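Local coordinates for protein RNA-dependent RNA Polymerase (Bombyx mori cytoplasmic polyhedrosis virus, PDB 6TZ0) that catalyses RNA-templated RNA synthesis, transcribing the double-stranded viral genome into plus strands and probably also making the complementary minus strands, at residues 103-108 with 238-243; 406-411 with 504-509; 791-796 with 827-832; 1162-1167 with 1198-1203. All coordinates share one frame; numbering follows the deposited sequence.

How the contacts relate
Followed from the N terminus, the four contacts come strictly in series: each closes its loop before the next one opens, so none nests within or crosses another. Contact 1 closes an excursion of 129 residues, about half of them helical, in the N-terminal region. Contact 2 closes 92 residues of mixed helix and strand within the central polymerase domain. Contacts 3 and 4 each span just 30 residues and pair strands, antiparallel in contact 3 and parallel in contact 4, the latter in the C-terminal region. No two touch, and nearest atoms are at least about 28 Å apart. Contacts 1 and 4 flank the chain's centre on opposite sides, as do contacts 2 and 3.

Contact 1. Residues 103-108 with 238-243; sequences YLVTFR and AKDSYI
The first turn of helix 242-248 receives the irregular segment 103-108, with Tyr103 lying against Ile243 and Thr106 reaching the turn that leads into the helix. This joins two parts of the polymerase's N-terminal region, a long loop and a helix start, and it illustrates how a chain without regular structure can be held against a helix start by an apolar contact at one end and polar contacts at the other. At the apolar end, the CG2 methyl of Ile243 sits almost centrally over one face of the Tyr103 ring, a CH-pi contact with the methyl 3.5 Å from the ring centroid. CG2 reaches this place because it stands anti to the backbone N of Ile243, while the CG1 branch leads elsewhere; the two side chains cross at about a right angle. The nearest side-chain atoms of Tyr103 and Arg485 are about 4 Å apart; Arg485 is a UTP-binding residue, though no UTP is bound to this chain. Between the two ends, Ser241 holds the N-cap position of the helix, and its OG is hydrogen-bonded to Asp244. Val105 leans its CG1 methyl on Asp240 O at 3.6 Å. Asp240 turns its own carboxylate to Tyr101. Thr106 completes the grip on the turn: its N makes a weak hydrogen bond of 3.4 Å to Asp240 O, and its OG1 donates to Ala238 O at 3.1 Å, tilted 19° from that carbonyl's plane.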
loop_
_atom_site.group_PDB
_atom_site.type_symbol
_atom_site.label_atom_id
_atom_site.label_comp_id
_atom_site.label_asym_id
_atom_site.label_seq_id
_atom_site.Cartn_x
_atom_site.Cartn_y
_atom_site.Cartn_z
ATOM N N TYR A 103 24.590 1.105 0.326
ATOM C CA TYR A 103 24.430 2.275 -0.515
ATOM C C TYR A 103 25.748 2.551 -1.226
ATOM O O TYR A 103 26.697 1.769 -1.139
ATOM C CB TYR A 103 23.929 3.463 0.319
ATOM C CG TYR A 103 22.498 3.293 0.798
ATOM C CD1 TYR A 103 21.432 3.684 0.007
ATOM C CD2 TYR A 103 22.217 2.706 2.021
ATOM C CE1 TYR A 103 20.135 3.521 0.423
ATOM C CE2 TYR A 103 20.919 2.527 2.446
ATOM C CZ TYR A 103 19.882 2.937 1.640
ATOM O OH TYR A 103 18.582 2.775 2.048
ATOM N N LEU A 104 25.802 3.670 -1.942
ATOM C CA LEU A 104 26.932 3.988 -2.808
ATOM C C LEU A 104 28.121 4.445 -1.970
ATOM O O LEU A 104 28.073 5.502 -1.334
ATOM C CB LEU A 104 26.511 5.051 -3.821
ATOM C CG LEU A 104 27.324 5.439 -5.061
ATOM C CD1 LEU A 104 28.272 6.554 -4.767
ATOM C CD2 LEU A 104 28.111 4.251 -5.574
ATOM N N VAL A 105 29.177 3.639 -1.964
ATOM C CA VAL A 105 30.437 3.995 -1.321
ATOM C C VAL A 105 31.129 5.055 -2.172
ATOM O O VAL A 105 30.937 5.115 -3.388
ATOM C CB VAL A 105 31.293 2.721 -1.143
ATOM C CG1 VAL A 105 32.583 2.966 -0.381
ATOM C CG2 VAL A 105 30.494 1.663 -0.440
ATOM N N THR A 106 31.895 5.936 -1.534
ATOM C CA THR A 106 32.617 6.985 -2.245
ATOM C C THR A 106 33.915 6.431 -2.826
ATOM O O THR A 106 34.737 5.868 -2.096
ATOM C CB THR A 106 32.899 8.150 -1.304
ATOM O OG1 THR A 106 31.662 8.638 -0.778
ATOM C CG2 THR A 106 33.583 9.273 -2.043
ATOM N N PHE A 107 34.093 6.588 -4.137
ATOM C CA PHE A 107 35.320 6.207 -4.826
ATOM C C PHE A 107 35.464 7.077 -6.070
ATOM O O PHE A 107 34.599 7.899 -6.375
ATOM C CB PHE A 107 35.341 4.703 -5.149
ATOM C CG PHE A 107 34.146 4.219 -5.927
ATOM C CD1 PHE A 107 34.144 4.221 -7.306
ATOM C CD2 PHE A 107 33.034 3.734 -5.269
ATOM C CE1 PHE A 107 33.050 3.774 -8.008
ATOM C CE2 PHE A 107 31.934 3.291 -5.969
ATOM C CZ PHE A 107 31.946 3.313 -7.339
ATOM N N ARG A 108 36.573 6.902 -6.781
ATOM C CA ARG A 108 36.824 7.667 -7.996
ATOM C C ARG A 108 35.993 7.109 -9.144
ATOM O O ARG A 108 35.913 5.896 -9.333
ATOM C CB ARG A 108 38.312 7.639 -8.340
ATOM C CG ARG A 108 38.694 8.478 -9.547
ATOM C CD ARG A 108 40.188 8.482 -9.779
ATOM N NE ARG A 108 40.701 7.152 -10.077
ATOM C CZ ARG A 108 40.734 6.613 -11.290
ATOM N NH1 ARG A 108 40.292 7.290 -12.338
ATOM N NH2 ARG A 108 41.217 5.393 -11.452
ATOM N N ALA A 238 29.980 11.797 4.178
ATOM C CA ALA A 238 30.359 11.259 2.878
ATOM C C ALA A 238 31.805 10.796 2.805
ATOM O O ALA A 238 32.224 10.334 1.741
ATOM C CB ALA A 238 30.134 12.302 1.797
ATOM N N LYS A 239 32.570 10.947 3.891
ATOM C CA LYS A 239 33.968 10.512 3.922
ATOM C C LYS A 239 34.132 9.018 3.626
ATOM O O LYS A 239 35.098 8.616 2.972
ATOM C CB LYS A 239 34.565 10.866 5.281
ATOM C CG LYS A 239 36.038 10.629 5.421
ATOM C CD LYS A 239 36.506 11.026 6.805
ATOM C CE LYS A 239 36.511 12.533 6.949
ATOM N NZ LYS A 239 37.089 12.966 8.246
ATOM N N ASP A 240 33.206 8.181 4.090
ATOM C CA ASP A 240 33.239 6.757 3.757
ATOM C C ASP A 240 32.027 6.332 2.941
ATOM O O ASP A 240 32.179 5.829 1.825
ATOM C CB ASP A 240 33.331 5.928 5.046
ATOM C CG ASP A 240 33.626 4.456 4.797
ATOM O OD1 ASP A 240 33.848 4.039 3.643
ATOM O OD2 ASP A 240 33.625 3.694 5.781
ATOM N N SER A 241 30.825 6.509 3.471
ATOM C CA SER A 241 29.602 6.154 2.767
ATOM C C SER A 241 28.528 7.093 3.274
ATOM O O SER A 241 28.226 7.094 4.469
ATOM C CB SER A 241 29.215 4.701 3.006
ATOM O OG SER A 241 28.015 4.384 2.328
ATOM N N TYR A 242 27.963 7.886 2.368
ATOM C CA TYR A 242 27.185 9.050 2.773
ATOM C C TYR A 242 25.832 8.654 3.350
ATOM O O TYR A 242 25.460 9.108 4.441
ATOM C CB TYR A 242 27.052 9.981 1.571
ATOM C CG TYR A 242 26.261 11.239 1.776
ATOM C CD1 TYR A 242 26.631 12.162 2.738
ATOM C CD2 TYR A 242 25.219 11.560 0.925
ATOM C CE1 TYR A 242 25.927 13.331 2.907
ATOM C CE2 TYR A 242 24.515 12.730 1.076
ATOM C CZ TYR A 242 24.877 13.613 2.066
ATOM O OH TYR A 242 24.178 14.781 2.223
ATOM N N ILE A 243 25.112 7.765 2.666
ATOM C CA ILE A 243 23.765 7.403 3.088
ATOM C C ILE A 243 23.805 6.536 4.343
ATOM O O ILE A 243 22.966 6.688 5.240
ATOM C CB ILE A 243 23.032 6.706 1.932
ATOM C CG1 ILE A 243 23.061 7.578 0.678
ATOM C CG2 ILE A 243 21.613 6.427 2.299
ATOM C CD1 ILE A 243 22.391 8.910 0.834
#

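Contact 2. Residues 406-411 with 504-509; sequences KRVNGI and YTIGKQ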
loop_
_atom_site.group_PDB
_atom_site.type_symbol
_atom_site.label_atom_id
_atom_site.label_comp_id
_atom_site.label_asym_id
_atom_site.label_seq_id
_atom_site.Cartn_x
_atom_site.Cartn_y
_atom_site.Cartn_z
ATOM N N LYS A 406 -23.150 -8.125 12.957
ATOM C CA LYS A 406 -24.382 -7.477 12.518
ATOM C C LYS A 406 -24.115 -6.463 11.412
ATOM O O LYS A 406 -24.919 -6.327 10.484
ATOM C CB LYS A 406 -25.057 -6.820 13.724
ATOM C CG LYS A 406 -26.435 -6.210 13.486
ATOM C CD LYS A 406 -26.379 -4.694 13.319
ATOM C CE LYS A 406 -27.767 -4.107 13.169
ATOM N NZ LYS A 406 -27.723 -2.636 12.961
ATOM N N ARG A 407 -22.990 -5.749 11.488
ATOM C CA ARG A 407 -22.651 -4.794 10.435
ATOM C C ARG A 407 -22.226 -5.495 9.147
ATOM O O ARG A 407 -22.525 -5.016 8.049
ATOM C CB ARG A 407 -21.548 -3.858 10.919
ATOM C CG ARG A 407 -22.005 -2.858 11.948
ATOM C CD ARG A 407 -20.848 -2.019 12.432
ATOM N NE ARG A 407 -21.279 -1.075 13.454
ATOM C CZ ARG A 407 -21.676 0.164 13.198
ATOM N NH1 ARG A 407 -21.679 0.610 11.953
ATOM N NH2 ARG A 407 -22.060 0.960 14.184
ATOM N N VAL A 408 -21.519 -6.620 9.267
ATOM C CA VAL A 408 -21.030 -7.357 8.105
ATOM C C VAL A 408 -22.180 -8.025 7.358
ATOM O O VAL A 408 -22.150 -8.131 6.125
ATOM C CB VAL A 408 -19.937 -8.350 8.569
ATOM C CG1 VAL A 408 -19.615 -9.410 7.540
ATOM C CG2 VAL A 408 -18.658 -7.598 8.858
ATOM N N ASN A 409 -23.241 -8.417 8.074
ATOM C CA ASN A 409 -24.387 -9.054 7.425
ATOM C C ASN A 409 -25.127 -8.124 6.467
ATOM O O ASN A 409 -25.811 -8.602 5.556
ATOM C CB ASN A 409 -25.361 -9.574 8.475
ATOM C CG ASN A 409 -24.825 -10.760 9.224
ATOM O OD1 ASN A 409 -24.176 -11.627 8.648
ATOM N ND2 ASN A 409 -25.108 -10.819 10.515
ATOM N N GLY A 410 -25.004 -6.812 6.636
ATOM C CA GLY A 410 -25.734 -5.885 5.796
ATOM C C GLY A 410 -24.933 -5.281 4.663
ATOM O O GLY A 410 -25.248 -4.185 4.194
ATOM N N ILE A 411 -23.903 -5.984 4.206
ATOM C CA ILE A 411 -23.037 -5.515 3.133
ATOM C C ILE A 411 -23.092 -6.520 1.992
ATOM O O ILE A 411 -22.973 -7.728 2.219
ATOM C CB ILE A 411 -21.586 -5.325 3.627
ATOM C CG1 ILE A 411 -21.523 -4.244 4.700
ATOM C CG2 ILE A 411 -20.650 -4.982 2.490
ATOM C CD1 ILE A 411 -20.196 -4.182 5.402
ATOM N N TYR A 504 -10.072 -7.829 5.901
ATOM C CA TYR A 504 -10.092 -6.372 5.845
ATOM C C TYR A 504 -11.478 -5.813 6.122
ATOM O O TYR A 504 -11.623 -4.836 6.863
ATOM C CB TYR A 504 -9.591 -5.898 4.480
ATOM C CG TYR A 504 -9.839 -4.434 4.223
ATOM C CD1 TYR A 504 -9.133 -3.458 4.903
ATOM C CD2 TYR A 504 -10.793 -4.030 3.301
ATOM C CE1 TYR A 504 -9.368 -2.123 4.674
ATOM C CE2 TYR A 504 -11.043 -2.701 3.071
ATOM C CZ TYR A 504 -10.323 -1.752 3.758
ATOM O OH TYR A 504 -10.563 -0.424 3.523
ATOM N N THR A 505 -12.506 -6.423 5.540
ATOM C CA THR A 505 -13.871 -5.942 5.713
ATOM C C THR A 505 -14.339 -6.120 7.151
ATOM O O THR A 505 -15.043 -5.262 7.693
ATOM C CB THR A 505 -14.782 -6.679 4.735
ATOM O OG1 THR A 505 -14.309 -6.458 3.404
ATOM C CG2 THR A 505 -16.212 -6.202 4.833
ATOM N N ILE A 506 -13.918 -7.205 7.799
ATOM C CA ILE A 506 -14.290 -7.424 9.191
ATOM C C ILE A 506 -13.561 -6.451 10.109
ATOM O O ILE A 506 -14.184 -5.773 10.934
ATOM C CB ILE A 506 -14.035 -8.887 9.587
ATOM C CG1 ILE A 506 -15.041 -9.797 8.886
ATOM C CG2 ILE A 506 -14.055 -9.056 11.089
ATOM C CD1 ILE A 506 -14.745 -11.252 9.043
ATOM N N GLY A 507 -12.237 -6.349 9.978
ATOM C CA GLY A 507 -11.490 -5.453 10.847
ATOM C C GLY A 507 -11.707 -3.975 10.582
ATOM O O GLY A 507 -11.361 -3.157 11.437
ATOM N N LYS A 508 -12.262 -3.618 9.425
ATOM C CA LYS A 508 -12.566 -2.231 9.114
ATOM C C LYS A 508 -13.753 -1.714 9.914
ATOM O O LYS A 508 -13.869 -0.504 10.124
ATOM C CB LYS A 508 -12.827 -2.135 7.607
ATOM C CG LYS A 508 -13.060 -0.773 7.016
ATOM C CD LYS A 508 -13.338 -0.915 5.534
ATOM C CE LYS A 508 -13.546 0.431 4.881
ATOM N NZ LYS A 508 -14.796 1.071 5.363
ATOM N N GLN A 509 -14.622 -2.603 10.393
ATOM C CA GLN A 509 -15.840 -2.169 11.056
ATOM C C GLN A 509 -15.603 -1.675 12.474
ATOM O O GLN A 509 -16.466 -0.982 13.019
ATOM C CB GLN A 509 -16.858 -3.304 11.080
ATOM C CG GLN A 509 -17.218 -3.840 9.719
ATOM C CD GLN A 509 -17.840 -2.807 8.815
ATOM O OE1 GLN A 509 -18.630 -1.972 9.248
ATOM N NE2 GLN A 509 -17.486 -2.858 7.540
#
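The carboxamide of Gln509 is the flat group on which Arg407, Val408 and Ile411 converge: Ile411 CD1, Val408 CG2 and Arg407 CB lie on one side of its plane, while Arg407 CD comes to the oxygen close to that plane. The CD1 methyl of Ile411 lies above the plane and outward of the nitrogen end, 3.7 Å from Gln509 NE2, the two side chains coming from opposite directions. At the oxygen end Arg407 brings its aliphatic stem, with CB and CD each 3.9 Å from Gln509 OE1. The guanidinium of Arg407 is turned only 21° from the amide plane, yet the two groups do not stack, since the extended arginine chain carries its charged end past the amide; its NE makes a long, weak ion pair with Glu403. As the third neighbour, Val408 offers CG2 to the glutamine's aliphatic part, 4.1 Å from Gln509 CG, and the same methyl meets Ile506 CG1 at 4.2 Å. A bend at chi2 (-61°) folds Gln509 back along its own segment, where NE2 makes a weak hydrogen bond of 3.4 Å to Thr505 O, which may help to set the rotation of the amide. Beyond the contact, Ile506 continues onto Val567 and Val570 of helix 557-573. The arrangement is a helix-helix packing between the C-terminal ends of helices 401-409 and 501-508 and the residues that follow them, inside the central polymerase domain.

Contact 3. Residues 791-796 with 827-832; sequences RFTLSV and LMSLIL
Phe792 and Leu830 are brought side by side by contrasting first torsions: the phenylalanine swings CG anti to its nitrogen (chi1 -164°), whereas Leu830 tucks CG between the backbone N and the carbonyl carbon (69°). Both side chains then point the same way, and Leu830 CD2 meets the Phe792 ring at its edge, in plane, 3.8 Å from CD2 of the ring. Just past the paired strand residues, Val796 crosses Met828 at about a right angle, with its CG2 methyl 3.7 Å from Met828 CB; Tyr801 of helix 801-808 touches both residues. The backbones beneath form an antiparallel strand pair, 791-795 with 827-831, in a three-stranded sheet whose order places 827-831 in the middle and 813-815 beyond it. Phe792 with Leu830 and Leu794 with Met828 are its hydrogen-bonded pairs. Phe792 N reaches Leu830 O at 3.1 Å and Leu830 N answers to Phe792 O at 2.9 Å. In the second pair Leu794 N lies 2.9 Å from Met828 O. Met828 N bonds to Leu794 O at 2.7 Å. The other face carries Arg791, Thr793, Ser795, Leu827, Ser829 and Ile831: Leu827 CD1 lies 3.9 Å from Thr793 CB, and Ile831 meets helix 20-35. Arg791, an ATP-binding residue although no nucleotide is bound here, bends at chi3 so that NH1 comes 3.7 Å from Ser829 OG without bonding to it, and its side chain lies near Arg147, another ATP-binding residue.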
loop_
_atom_site.group_PDB
_atom_site.type_symbol
_atom_site.label_atom_id
_atom_site.label_comp_id
_atom_site.label_asym_id
_atom_site.label_seq_id
_atom_site.Cartn_x
_atom_site.Cartn_y
_atom_site.Cartn_z
ATOM N N ARG A 791 11.803 27.001 -20.315
ATOM C CA ARG A 791 12.142 26.569 -21.677
ATOM C C ARG A 791 11.164 25.624 -22.371
ATOM O O ARG A 791 10.781 24.594 -21.824
ATOM C CB ARG A 791 13.523 25.919 -21.690
ATOM C CG ARG A 791 14.666 26.861 -21.375
ATOM C CD ARG A 791 15.967 26.273 -21.885
ATOM N NE ARG A 791 15.839 25.858 -23.277
ATOM C CZ ARG A 791 16.863 25.536 -24.057
ATOM N NH1 ARG A 791 16.651 25.174 -25.313
ATOM N NH2 ARG A 791 18.100 25.581 -23.582
ATOM N N PHE A 792 10.755 26.003 -23.579
ATOM C CA PHE A 792 9.852 25.191 -24.385
ATOM C C PHE A 792 10.340 25.043 -25.834
ATOM O O PHE A 792 10.578 26.044 -26.506
ATOM C CB PHE A 792 8.460 25.825 -24.361
ATOM C CG PHE A 792 7.361 24.910 -24.815
ATOM C CD1 PHE A 792 6.995 23.815 -24.052
ATOM C CD2 PHE A 792 6.675 25.160 -25.989
ATOM C CE1 PHE A 792 5.979 22.976 -24.463
ATOM C CE2 PHE A 792 5.657 24.325 -26.405
ATOM C CZ PHE A 792 5.308 23.231 -25.640
ATOM N N THR A 793 10.471 23.810 -26.319
ATOM C CA THR A 793 10.867 23.562 -27.697
ATOM C C THR A 793 9.726 22.871 -28.421
ATOM O O THR A 793 9.105 21.954 -27.875
ATOM C CB THR A 793 12.129 22.705 -27.769
ATOM O OG1 THR A 793 11.879 21.436 -27.154
ATOM C CG2 THR A 793 13.277 23.394 -27.056
ATOM N N LEU A 794 9.448 23.311 -29.640
ATOM C CA LEU A 794 8.339 22.767 -30.400
ATOM C C LEU A 794 8.742 22.620 -31.858
ATOM O O LEU A 794 9.333 23.533 -32.440
ATOM C CB LEU A 794 7.098 23.654 -30.266
ATOM C CG LEU A 794 5.828 23.126 -30.925
ATOM C CD1 LEU A 794 5.473 21.769 -30.357
ATOM C CD2 LEU A 794 4.685 24.102 -30.718
ATOM N N SER A 795 8.427 21.464 -32.435
ATOM C CA SER A 795 8.728 21.200 -33.833
ATOM C C SER A 795 7.792 22.005 -34.719
ATOM O O SER A 795 6.581 22.031 -34.496
ATOM C CB SER A 795 8.612 19.707 -34.134
ATOM O OG SER A 795 7.296 19.238 -33.908
ATOM N N VAL A 796 8.361 22.701 -35.695
ATOM C CA VAL A 796 7.611 23.594 -36.564
ATOM C C VAL A 796 7.950 23.259 -38.012
ATOM O O VAL A 796 9.065 22.834 -38.327
ATOM C CB VAL A 796 7.907 25.078 -36.241
ATOM C CG1 VAL A 796 7.368 25.454 -34.870
ATOM C CG2 VAL A 796 9.390 25.317 -36.239
ATOM N N LEU A 827 12.887 21.951 -34.988
ATOM C CA LEU A 827 12.221 22.418 -33.785
ATOM C C LEU A 827 12.685 23.820 -33.414
ATOM O O LEU A 827 13.857 24.169 -33.555
ATOM C CB LEU A 827 12.440 21.432 -32.630
ATOM C CG LEU A 827 13.824 21.035 -32.111
ATOM C CD1 LEU A 827 14.286 21.913 -30.956
ATOM C CD2 LEU A 827 13.813 19.574 -31.699
ATOM N N MET A 828 11.737 24.621 -32.939
ATOM C CA MET A 828 11.964 26.016 -32.602
ATOM C C MET A 828 11.923 26.183 -31.090
ATOM O O MET A 828 11.036 25.646 -30.421
ATOM C CB MET A 828 10.907 26.904 -33.259
ATOM C CG MET A 828 11.154 28.391 -33.159
ATOM S SD MET A 828 9.782 29.319 -33.877
ATOM C CE MET A 828 10.027 29.075 -35.625
ATOM N N SER A 829 12.888 26.922 -30.558
ATOM C CA SER A 829 12.996 27.158 -29.125
ATOM C C SER A 829 12.320 28.480 -28.784
ATOM O O SER A 829 12.752 29.538 -29.251
ATOM C CB SER A 829 14.462 27.172 -28.692
ATOM O OG SER A 829 14.590 27.443 -27.309
ATOM N N LEU A 830 11.259 28.420 -27.984
ATOM C CA LEU A 830 10.643 29.625 -27.448
ATOM C C LEU A 830 10.690 29.590 -25.932
ATOM O O LEU A 830 10.492 28.541 -25.314
ATOM C CB LEU A 830 9.186 29.822 -27.921
ATOM C CG LEU A 830 8.022 28.930 -27.489
ATOM C CD1 LEU A 830 6.737 29.716 -27.559
ATOM C CD2 LEU A 830 7.909 27.748 -28.421
ATOM N N ILE A 831 10.971 30.740 -25.339
ATOM C CA ILE A 831 10.994 30.895 -23.894
ATOM C C ILE A 831 9.845 31.811 -23.492
ATOM O O ILE A 831 9.612 32.854 -24.118
ATOM C CB ILE A 831 12.364 31.403 -23.406
ATOM C CG1 ILE A 831 12.781 32.676 -24.128
ATOM C CG2 ILE A 831 13.425 30.346 -23.645
ATOM C CD1 ILE A 831 13.992 33.306 -23.562
ATOM N N LEU A 832 9.089 31.385 -22.504
ATOM C CA LEU A 832 7.915 32.120 -22.078
ATOM C C LEU A 832 8.313 33.338 -21.248
ATOM O O LEU A 832 9.359 33.333 -20.594
ATOM C CB LEU A 832 6.981 31.191 -21.302
ATOM C CG LEU A 832 7.501 30.281 -20.186
ATOM C CD1 LEU A 832 7.538 30.947 -18.817
ATOM C CD2 LEU A 832 6.655 29.022 -20.148
#

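Contact 4. Residues 1162-1167 with 1198-1203; sequences VRIPPS and LGMVLH
Val1162 and Leu1198 pair where the two parallel strands of a beta-alpha-beta unit run together; strand 1162-1163 is linked by helix 1174-1188 to the parallel strand 1196-1202. The unit shows how one short parallel pairing can have a close-packed face and a looser one. On the tight face, Val1162 spreads its two methyls between neighbours: CG2 lies 3.8 Å from Leu1198 CB, while CG1 lies 4.0 Å from Met1200 CB. Met1200 runs extended from its backbone and then bends at chi3 (76°), which curls CE back among the carbons of Ile1164; CE stands 3.8 Å from both Ile1164 CG2 and CG1, and close to CD1. Tyr1178 of the connecting helix touches both Ile1164 and Met1200, and Phe1024 of strand 1022-1027 touches Val1162 and Met1200, so the methionine is buried between sheet and helix. The opposite face belongs to Arg1163 and Gly1199. There the glycine brings no side chain, and Arg1163 is largely exposed to solvent, its NE forming a salt bridge with Glu1027 on the far strand of the sheet. The backbone link between the strands is brief. Arg1163 straddles it, its N donating to Leu1198 O at 2.8 Å, and its O accepting from Met1200 N at a longer 3.3 Å. Beyond this the chains part: Pro1165, which lacks an N-H to continue the pairing, rests its CD 3.7 Å from Met1200 O.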
loop_
_atom_site.group_PDB
_atom_site.type_symbol
_atom_site.label_atom_id
_atom_site.label_comp_id
_atom_site.label_asym_id
_atom_site.label_seq_id
_atom_site.Cartn_x
_atom_site.Cartn_y
_atom_site.Cartn_z
ATOM N N VAL A 1162 -13.868 45.573 7.809
ATOM C CA VAL A 1162 -14.071 46.436 6.653
ATOM C C VAL A 1162 -15.437 47.098 6.773
ATOM O O VAL A 1162 -16.445 46.415 6.985
ATOM C CB VAL A 1162 -13.957 45.646 5.334
ATOM C CG1 VAL A 1162 -14.289 46.524 4.142
ATOM C CG2 VAL A 1162 -12.563 45.071 5.180
ATOM N N ARG A 1163 -15.469 48.421 6.639
ATOM C CA ARG A 1163 -16.715 49.174 6.667
ATOM C C ARG A 1163 -17.277 49.272 5.256
ATOM O O ARG A 1163 -16.689 49.929 4.392
ATOM C CB ARG A 1163 -16.494 50.564 7.260
ATOM C CG ARG A 1163 -17.768 51.365 7.392
ATOM C CD ARG A 1163 -17.556 52.675 8.135
ATOM N NE ARG A 1163 -16.741 53.643 7.408
ATOM C CZ ARG A 1163 -17.218 54.493 6.503
ATOM N NH1 ARG A 1163 -18.508 54.490 6.204
ATOM N NH2 ARG A 1163 -16.403 55.347 5.900
ATOM N N ILE A 1164 -18.405 48.621 5.026
ATOM C CA ILE A 1164 -19.086 48.623 3.735
ATOM C C ILE A 1164 -20.323 49.499 3.862
ATOM O O ILE A 1164 -21.145 49.256 4.751
ATOM C CB ILE A 1164 -19.471 47.201 3.294
ATOM C CG1 ILE A 1164 -18.220 46.347 3.127
ATOM C CG2 ILE A 1164 -20.258 47.239 2.004
ATOM C CD1 ILE A 1164 -18.505 44.883 3.031
ATOM N N PRO A 1165 -20.479 50.527 3.028
ATOM C CA PRO A 1165 -21.670 51.386 3.100
ATOM C C PRO A 1165 -22.923 50.632 2.698
ATOM O O PRO A 1165 -22.898 49.824 1.758
ATOM C CB PRO A 1165 -21.352 52.506 2.101
ATOM C CG PRO A 1165 -19.875 52.522 2.026
ATOM C CD PRO A 1165 -19.454 51.095 2.144
ATOM N N PRO A 1166 -24.044 50.872 3.387
ATOM C CA PRO A 1166 -25.238 50.036 3.179
ATOM C C PRO A 1166 -25.983 50.305 1.885
ATOM O O PRO A 1166 -26.911 49.553 1.568
ATOM C CB PRO A 1166 -26.110 50.373 4.391
ATOM C CG PRO A 1166 -25.693 51.743 4.774
ATOM C CD PRO A 1166 -24.229 51.835 4.486
ATOM N N SER A 1167 -25.617 51.333 1.124
ATOM C CA SER A 1167 -26.263 51.600 -0.153
ATOM C C SER A 1167 -25.806 50.659 -1.260
ATOM O O SER A 1167 -26.347 50.727 -2.368
ATOM C CB SER A 1167 -26.018 53.051 -0.576
ATOM O OG SER A 1167 -24.654 53.284 -0.867
ATOM N N LEU A 1198 -10.512 49.121 7.140
ATOM C CA LEU A 1198 -10.664 49.377 5.718
ATOM C C LEU A 1198 -12.070 49.860 5.391
ATOM O O LEU A 1198 -13.033 49.588 6.109
ATOM C CB LEU A 1198 -10.347 48.122 4.908
ATOM C CG LEU A 1198 -8.900 47.652 5.007
ATOM C CD1 LEU A 1198 -8.707 46.351 4.257
ATOM C CD2 LEU A 1198 -7.970 48.721 4.485
ATOM N N GLY A 1199 -12.170 50.590 4.285
ATOM C CA GLY A 1199 -13.444 51.013 3.740
ATOM C C GLY A 1199 -13.538 50.652 2.274
ATOM O O GLY A 1199 -12.659 51.013 1.490
ATOM N N MET A 1200 -14.587 49.937 1.889
ATOM C CA MET A 1200 -14.676 49.366 0.553
ATOM C C MET A 1200 -15.421 50.311 -0.382
ATOM O O MET A 1200 -16.489 50.821 -0.039
ATOM C CB MET A 1200 -15.378 48.009 0.597
ATOM C CG MET A 1200 -15.343 47.249 -0.717
ATOM S SD MET A 1200 -16.100 45.621 -0.615
ATOM C CE MET A 1200 -17.824 46.070 -0.615
ATOM N N VAL A 1201 -14.850 50.538 -1.562
ATOM C CA VAL A 1201 -15.499 51.294 -2.623
ATOM C C VAL A 1201 -15.743 50.357 -3.798
ATOM O O VAL A 1201 -14.949 49.446 -4.055
ATOM C CB VAL A 1201 -14.671 52.529 -3.041
ATOM C CG1 VAL A 1201 -14.628 53.526 -1.909
ATOM C CG2 VAL A 1201 -13.256 52.137 -3.398
ATOM N N LEU A 1202 -16.862 50.558 -4.485
ATOM C CA LEU A 1202 -17.271 49.694 -5.578
ATOM C C LEU A 1202 -17.448 50.509 -6.848
ATOM O O LEU A 1202 -17.530 51.737 -6.821
ATOM C CB LEU A 1202 -18.573 48.957 -5.252
ATOM C CG LEU A 1202 -18.518 47.973 -4.084
ATOM C CD1 LEU A 1202 -19.872 47.368 -3.817
ATOM C CD2 LEU A 1202 -17.511 46.884 -4.345
ATOM N N HIS A 1203 -17.501 49.802 -7.963
ATOM C CA HIS A 1203 -17.679 50.329 -9.304
ATOM C C HIS A 1203 -19.155 50.270 -9.683
ATOM O O HIS A 1203 -19.846 49.316 -9.313
ATOM C CB HIS A 1203 -16.830 49.527 -10.288
ATOM C CG HIS A 1203 -16.770 50.093 -11.674
ATOM N ND1 HIS A 1203 -17.540 49.611 -12.706
ATOM C CD2 HIS A 1203 -16.038 51.104 -12.197
ATOM C CE1 HIS A 1203 -17.280 50.294 -13.806
ATOM N NE2 HIS A 1203 -16.373 51.207 -13.523
#